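Local structure of DUF3828 domain-containing protein (Bacteroides thetaiotaomicron, 3KZT) at residues G29-F34 with N103-N108; V125-V128 with Q133-I136. The protein is of unknown function, a DUF3828-domain protein probably exported as a lipoprotein, with a four-stranded antiparallel sheet packed against a long helix. All coordinates share one frame; numbering follows the deposited sequence.

Interaction 1. Residues G29-F34 with N103-N108; sequences GMIEDF and NWYEVN. With EDO (1,2-ethanediol), chain C; SO4 (sulfate ion), chain E.
Ile31 and Val107 mark the closest backbone approach, their CA atoms 8.0 Å apart, a spacing that leaves helix residues 29-34 and strand residues 103-108 joined by side chains alone, with no hydrogen bond between them. Ile31 reaches the strand with two branches. Its CG2, anti to the backbone N, meets Val107 CG2 at 3.4 Å, tighter than ordinary van der Waals contact. The other branch runs through CG1, which stands anti to the carbonyl carbon (chi1 -65°), and extends to CD1, which lies 3.6 Å from Tyr105 CB and approaches the root of the phenol ring obliquely. Ile31 thus spans two strand residues on the same face of the sheet, while Trp104 and Glu106 alternate to the opposite face. This is helix-on-sheet packing of an alpha+beta fold: helix 13-41 packs on one face of the antiparallel sheet, and all three touching residues are buried. Ala27 and Ile28 of that helix also touch Tyr105, Tyr35 touches Val107, and Met30 turns instead to Val127, Tyr134 and Ile136.

At the far end of its ring, Tyr105 OH donates to O2 of an ethanediol, 2.8 Å away and near the ring plane. Asn103 OD1 accepts from both hydroxyls of this molecule, at 2.8 Å from O2 and 3.0 Å from O1. On the other face, Trp104 NE1 gives a fairly straight bond to sulfate O4 (3.1 Å, 163°) and a weak, more bent one to O2, the anion sitting at the indole edge. Both small molecules probably come from the crystallisation liquor.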
loop_
_atom_site.group_PDB
_atom_site.type_symbol
_atom_site.label_atom_id
_atom_site.label_comp_id
_atom_site.label_asym_id
_atom_site.label_seq_id
_atom_site.Cartn_x
_atom_site.Cartn_y
_atom_site.Cartn_z
ATOM N N GLY A 29 2.583 13.134 5.297
ATOM C CA GLY A 29 1.478 12.523 4.522
ATOM C C GLY A 29 1.828 12.233 3.060
ATOM O O GLY A 29 1.518 11.166 2.551
HETATM N N MSE A 30 2.471 13.183 2.403
HETATM C CA MSE A 30 2.946 12.991 1.005
HETATM C C MSE A 30 4.019 11.891 0.905
HETATM O O MSE A 30 3.957 11.056 0.009
HETATM C CB MSE A 30 3.509 14.298 0.439
HETATM C CG MSE A 30 4.110 14.167 -0.995
HETATM SE SE MSE A 30 5.961 13.542 -1.077
HETATM C CE MSE A 30 6.776 15.053 -0.122
ATOM N N ILE A 31 5.004 11.938 1.812
ATOM C CA ILE A 31 6.098 10.945 1.873
ATOM C C ILE A 31 5.524 9.529 2.091
ATOM O O ILE A 31 5.901 8.605 1.389
ATOM C CB ILE A 31 7.154 11.298 2.973
ATOM C CG1 ILE A 31 7.894 12.618 2.623
ATOM C CG2 ILE A 31 8.234 10.173 3.085
ATOM C CD1 ILE A 31 8.687 13.238 3.801
ATOM N N GLU A 32 4.602 9.400 3.054
ATOM C CA GLU A 32 3.855 8.136 3.288
ATOM C C GLU A 32 3.135 7.620 2.041
ATOM O O GLU A 32 3.192 6.422 1.755
ATOM C CB GLU A 32 2.820 8.322 4.383
ATOM C CG GLU A 32 3.429 8.402 5.787
ATOM C CD GLU A 32 2.423 8.786 6.861
ATOM O OE1 GLU A 32 1.284 9.163 6.525
ATOM O OE2 GLU A 32 2.786 8.700 8.059
ATOM N N ASP A 33 2.459 8.531 1.323
ATOM C CA ASP A 33 1.732 8.186 0.061
ATOM C C ASP A 33 2.670 7.709 -1.015
ATOM O O ASP A 33 2.340 6.770 -1.740
ATOM C CB ASP A 33 0.956 9.387 -0.513
ATOM C CG ASP A 33 -0.201 9.842 0.365
ATOM O OD1 ASP A 33 -0.573 9.149 1.336
ATOM O OD2 ASP A 33 -0.728 10.923 0.076
ATOM N N PHE A 34 3.813 8.392 -1.159
ATOM C CA PHE A 34 4.837 7.967 -2.118
ATOM C C PHE A 34 5.325 6.538 -1.842
ATOM O O PHE A 34 5.305 5.703 -2.747
ATOM C CB PHE A 34 6.049 8.924 -2.144
ATOM C CG PHE A 34 7.214 8.369 -2.891
ATOM C CD1 PHE A 34 7.080 8.003 -4.235
ATOM C CD2 PHE A 34 8.449 8.160 -2.257
ATOM C CE1 PHE A 34 8.151 7.450 -4.936
ATOM C CE2 PHE A 34 9.531 7.613 -2.964
ATOM C CZ PHE A 34 9.378 7.256 -4.297
ATOM N N ASN A 103 13.685 21.116 6.155
ATOM C CA ASN A 103 12.870 20.334 5.234
ATOM C C ASN A 103 13.281 18.829 5.122
ATOM O O ASN A 103 12.779 18.134 4.241
ATOM C CB ASN A 103 12.885 21.008 3.850
ATOM C CG ASN A 103 12.299 22.424 3.871
ATOM O OD1 ASN A 103 11.336 22.698 4.572
ATOM N ND2 ASN A 103 12.868 23.309 3.071
ATOM N N TRP A 104 14.167 18.342 6.020
ATOM C CA TRP A 104 14.591 16.930 6.026
ATOM C C TRP A 104 13.659 16.104 6.910
ATOM O O TRP A 104 13.237 16.554 7.980
ATOM C CB TRP A 104 16.060 16.763 6.474
ATOM C CG TRP A 104 17.003 17.140 5.401
ATOM C CD1 TRP A 104 17.567 18.362 5.202
ATOM C CD2 TRP A 104 17.458 16.302 4.334
ATOM N NE1 TRP A 104 18.369 18.338 4.083
ATOM C CE2 TRP A 104 18.323 17.084 3.530
ATOM C CE3 TRP A 104 17.231 14.959 3.981
ATOM C CZ2 TRP A 104 18.962 16.572 2.387
ATOM C CZ3 TRP A 104 17.865 14.447 2.839
ATOM C CH2 TRP A 104 18.721 15.257 2.057
ATOM N N TYR A 105 13.325 14.909 6.416
ATOM C CA TYR A 105 12.461 13.941 7.092
ATOM C C TYR A 105 13.199 12.612 7.010
ATOM O O TYR A 105 14.095 12.464 6.182
ATOM C CB TYR A 105 11.076 13.877 6.388
ATOM C CG TYR A 105 10.326 15.187 6.493
ATOM C CD1 TYR A 105 10.615 16.246 5.635
ATOM C CD2 TYR A 105 9.341 15.380 7.464
ATOM C CE1 TYR A 105 9.954 17.467 5.742
ATOM C CE2 TYR A 105 8.667 16.597 7.581
ATOM C CZ TYR A 105 8.976 17.629 6.719
ATOM O OH TYR A 105 8.339 18.824 6.828
ATOM N N GLU A 106 12.839 11.671 7.873
ATOM C CA GLU A 106 13.469 10.346 7.920
ATOM C C GLU A 106 12.388 9.302 7.657
ATOM O O GLU A 106 11.380 9.297 8.349
ATOM C CB GLU A 106 14.103 10.124 9.303
ATOM C CG GLU A 106 14.757 8.750 9.507
ATOM C CD GLU A 106 15.419 8.631 10.855
ATOM O OE1 GLU A 106 16.593 9.050 10.978
ATOM O OE2 GLU A 106 14.784 8.085 11.783
ATOM N N VAL A 107 12.612 8.435 6.656
ATOM C CA VAL A 107 11.700 7.329 6.321
ATOM C C VAL A 107 12.272 6.056 6.949
ATOM O O VAL A 107 13.334 5.584 6.522
ATOM C CB VAL A 107 11.568 7.139 4.797
ATOM C CG1 VAL A 107 10.751 5.869 4.477
ATOM C CG2 VAL A 107 10.915 8.372 4.167
ATOM N N ASN A 108 11.571 5.521 7.956
ATOM C CA ASN A 108 11.981 4.309 8.686
ATOM C C ASN A 108 11.088 3.129 8.353
ATOM O O ASN A 108 9.865 3.285 8.295
ATOM C CB ASN A 108 11.916 4.556 10.188
ATOM C CG ASN A 108 12.876 5.629 10.635
ATOM O OD1 ASN A 108 14.081 5.454 10.558
ATOM N ND2 ASN A 108 12.334 6.770 11.102
HETATM C C1 EDO C . 7.953 21.908 3.367
HETATM O O1 EDO C . 8.743 23.090 3.198
HETATM C C2 EDO C . 8.838 20.739 3.778
HETATM O O2 EDO C . 9.271 20.880 5.139
HETATM S S SO4 E . 19.939 21.550 3.397
HETATM O O1 SO4 E . 19.700 22.777 2.642
HETATM O O2 SO4 E . 18.886 21.373 4.402
HETATM O O3 SO4 E . 21.235 21.648 4.068
HETATM O O4 SO4 E . 19.954 20.415 2.477
#

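Interaction 2. Residues V125-V128 with Q133-I136; sequences VRVV and QYLI. With SO4 (sulfate ion), chain E.
Strands 125-128 and 133-136 form part of a beta hairpin, antiparallel with 150° between their directions and 4.6 Å between their axes at closest approach. Two backbone hydrogen bonds define the register, both between Val128 and Leu135: Val128 N to Leu135 O at 2.8 Å and Leu135 N to Val128 O at 2.9 Å. Val127 and Ile136 are the adjoining non-hydrogen-bonded pair. There, CA-H...O contacts supplement the bonding, with Ile136 CA and Val127 CA each 3.3 Å from the carbonyl oxygens of Arg126 and Leu135 respectively.

Apolar contacts divide between the two faces. On the face of Val127 and Ile136, which helix 13-41 covers through Met30, Val127 CG1 meets the Tyr134 ring at its edge, 3.7 Å from CD1; this branch is anti to the backbone N (chi1 172°), which carries it across to the neighbouring strand. Ile136 CG2 packs on Val125 CB, while Tyr134 OH is hydrogen-bonded to Glu26 of the helix. On the other face, Val128 CG1 touches Leu135 CB at 4.0 Å.

Polar contacts of Arg126 reach beyond the paired residues: NH2 forms a salt bridge with Asp137, the next residue of strand 133-139, which probably helps hold the guanidinium in place. A bend at chi3 (82°) turns the guanidinium so that NH1 donates to sulfate O4, 3.0 Å away in the guanidinium plane.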
loop_
_atom_site.group_PDB
_atom_site.type_symbol
_atom_site.label_atom_id
_atom_site.label_comp_id
_atom_site.label_asym_id
_atom_site.label_seq_id
_atom_site.Cartn_x
_atom_site.Cartn_y
_atom_site.Cartn_z
ATOM N N VAL A 125 15.132 11.990 3.689
ATOM C CA VAL A 125 14.562 12.556 2.451
ATOM C C VAL A 125 14.206 14.037 2.685
ATOM O O VAL A 125 13.736 14.401 3.777
ATOM C CB VAL A 125 13.331 11.743 1.934
ATOM C CG1 VAL A 125 13.680 10.257 1.824
ATOM C CG2 VAL A 125 12.086 11.947 2.811
ATOM N N ARG A 126 14.462 14.877 1.665
ATOM C CA ARG A 126 14.197 16.312 1.720
ATOM C C ARG A 126 12.985 16.644 0.838
ATOM O O ARG A 126 12.858 16.103 -0.264
ATOM C CB ARG A 126 15.410 17.101 1.264
ATOM C CG ARG A 126 15.424 18.516 1.808
ATOM C CD ARG A 126 16.623 19.298 1.318
ATOM N NE ARG A 126 16.452 19.874 -0.017
ATOM C CZ ARG A 126 17.404 20.545 -0.693
ATOM N NH1 ARG A 126 18.648 20.727 -0.179
ATOM N NH2 ARG A 126 17.123 21.040 -1.910
ATOM N N VAL A 127 12.130 17.559 1.330
ATOM C CA VAL A 127 10.848 17.922 0.697
ATOM C C VAL A 127 10.837 19.385 0.241
ATOM O O VAL A 127 11.297 20.252 0.973
ATOM C CB VAL A 127 9.655 17.705 1.697
ATOM C CG1 VAL A 127 8.332 18.274 1.129
ATOM C CG2 VAL A 127 9.499 16.233 2.020
ATOM N N VAL A 128 10.307 19.642 -0.964
ATOM C CA VAL A 128 10.107 21.011 -1.489
ATOM C C VAL A 128 8.598 21.187 -1.733
ATOM O O VAL A 128 7.903 20.203 -2.034
ATOM C CB VAL A 128 10.914 21.266 -2.815
ATOM C CG1 VAL A 128 10.430 20.345 -3.967
ATOM C CG2 VAL A 128 10.829 22.731 -3.231
ATOM N N GLN A 133 1.929 21.863 -3.928
ATOM C CA GLN A 133 2.257 20.422 -4.057
ATOM C C GLN A 133 3.586 20.112 -3.390
ATOM O O GLN A 133 4.571 20.783 -3.667
ATOM C CB GLN A 133 2.381 20.020 -5.539
ATOM C CG GLN A 133 1.095 20.110 -6.334
ATOM C CD GLN A 133 0.110 19.042 -5.946
ATOM O OE1 GLN A 133 -0.916 19.333 -5.316
ATOM N NE2 GLN A 133 0.427 17.781 -6.271
ATOM N N TYR A 134 3.604 19.082 -2.533
ATOM C CA TYR A 134 4.832 18.609 -1.875
ATOM C C TYR A 134 5.524 17.556 -2.759
ATOM O O TYR A 134 4.866 16.682 -3.313
ATOM C CB TYR A 134 4.528 18.018 -0.503
ATOM C CG TYR A 134 4.036 19.033 0.493
ATOM C CD1 TYR A 134 4.937 19.830 1.199
ATOM C CD2 TYR A 134 2.665 19.203 0.741
ATOM C CE1 TYR A 134 4.502 20.757 2.133
ATOM C CE2 TYR A 134 2.217 20.140 1.675
ATOM C CZ TYR A 134 3.153 20.912 2.368
ATOM O OH TYR A 134 2.759 21.831 3.285
ATOM N N LEU A 135 6.844 17.677 -2.891
ATOM C CA LEU A 135 7.670 16.773 -3.707
ATOM C C LEU A 135 8.957 16.506 -2.965
ATOM O O LEU A 135 9.417 17.363 -2.225
ATOM C CB LEU A 135 7.996 17.416 -5.058
ATOM C CG LEU A 135 6.836 17.711 -6.010
ATOM C CD1 LEU A 135 7.303 18.553 -7.173
ATOM C CD2 LEU A 135 6.221 16.419 -6.499
ATOM N N ILE A 136 9.528 15.307 -3.150
ATOM C CA ILE A 136 10.807 14.962 -2.547
ATOM C C ILE A 136 11.869 15.454 -3.545
ATOM O O ILE A 136 11.836 15.060 -4.700
ATOM C CB ILE A 136 10.946 13.437 -2.286
ATOM C CG1 ILE A 136 9.868 12.954 -1.290
ATOM C CG2 ILE A 136 12.290 13.133 -1.723
ATOM C CD1 ILE A 136 9.805 11.457 -1.101
HETATM S S SO4 E . 19.939 21.550 3.397
HETATM O O1 SO4 E . 19.700 22.777 2.642
HETATM O O2 SO4 E . 18.886 21.373 4.402
HETATM O O3 SO4 E . 21.235 21.648 4.068
HETATM O O4 SO4 E . 19.954 20.415 2.477
#

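How the interactions relate
With centres 8 Å apart, the two interactions come in series along the chain, interaction 1 closing before interaction 2 opens. They share one antiparallel sheet, in which strands 104-111 and 119-130 are neighbours and 133-139 forms an edge within the chain. Backbone contacts join them directly: Tyr105 N lies 2.7 Å from Val125 O, and Asn103 O 3.0 Å from Val127 N, both probable hydrogen bonds. Helix 13-41 bridges them on one face, since Ile31 also touches Val127. On the other, Trp104 packs against Arg126 and both bind the same sulfate. Interaction 1 is thus one of the places where the helix packs on the sheet, and interaction 2 pairs the last two strands of that sheet.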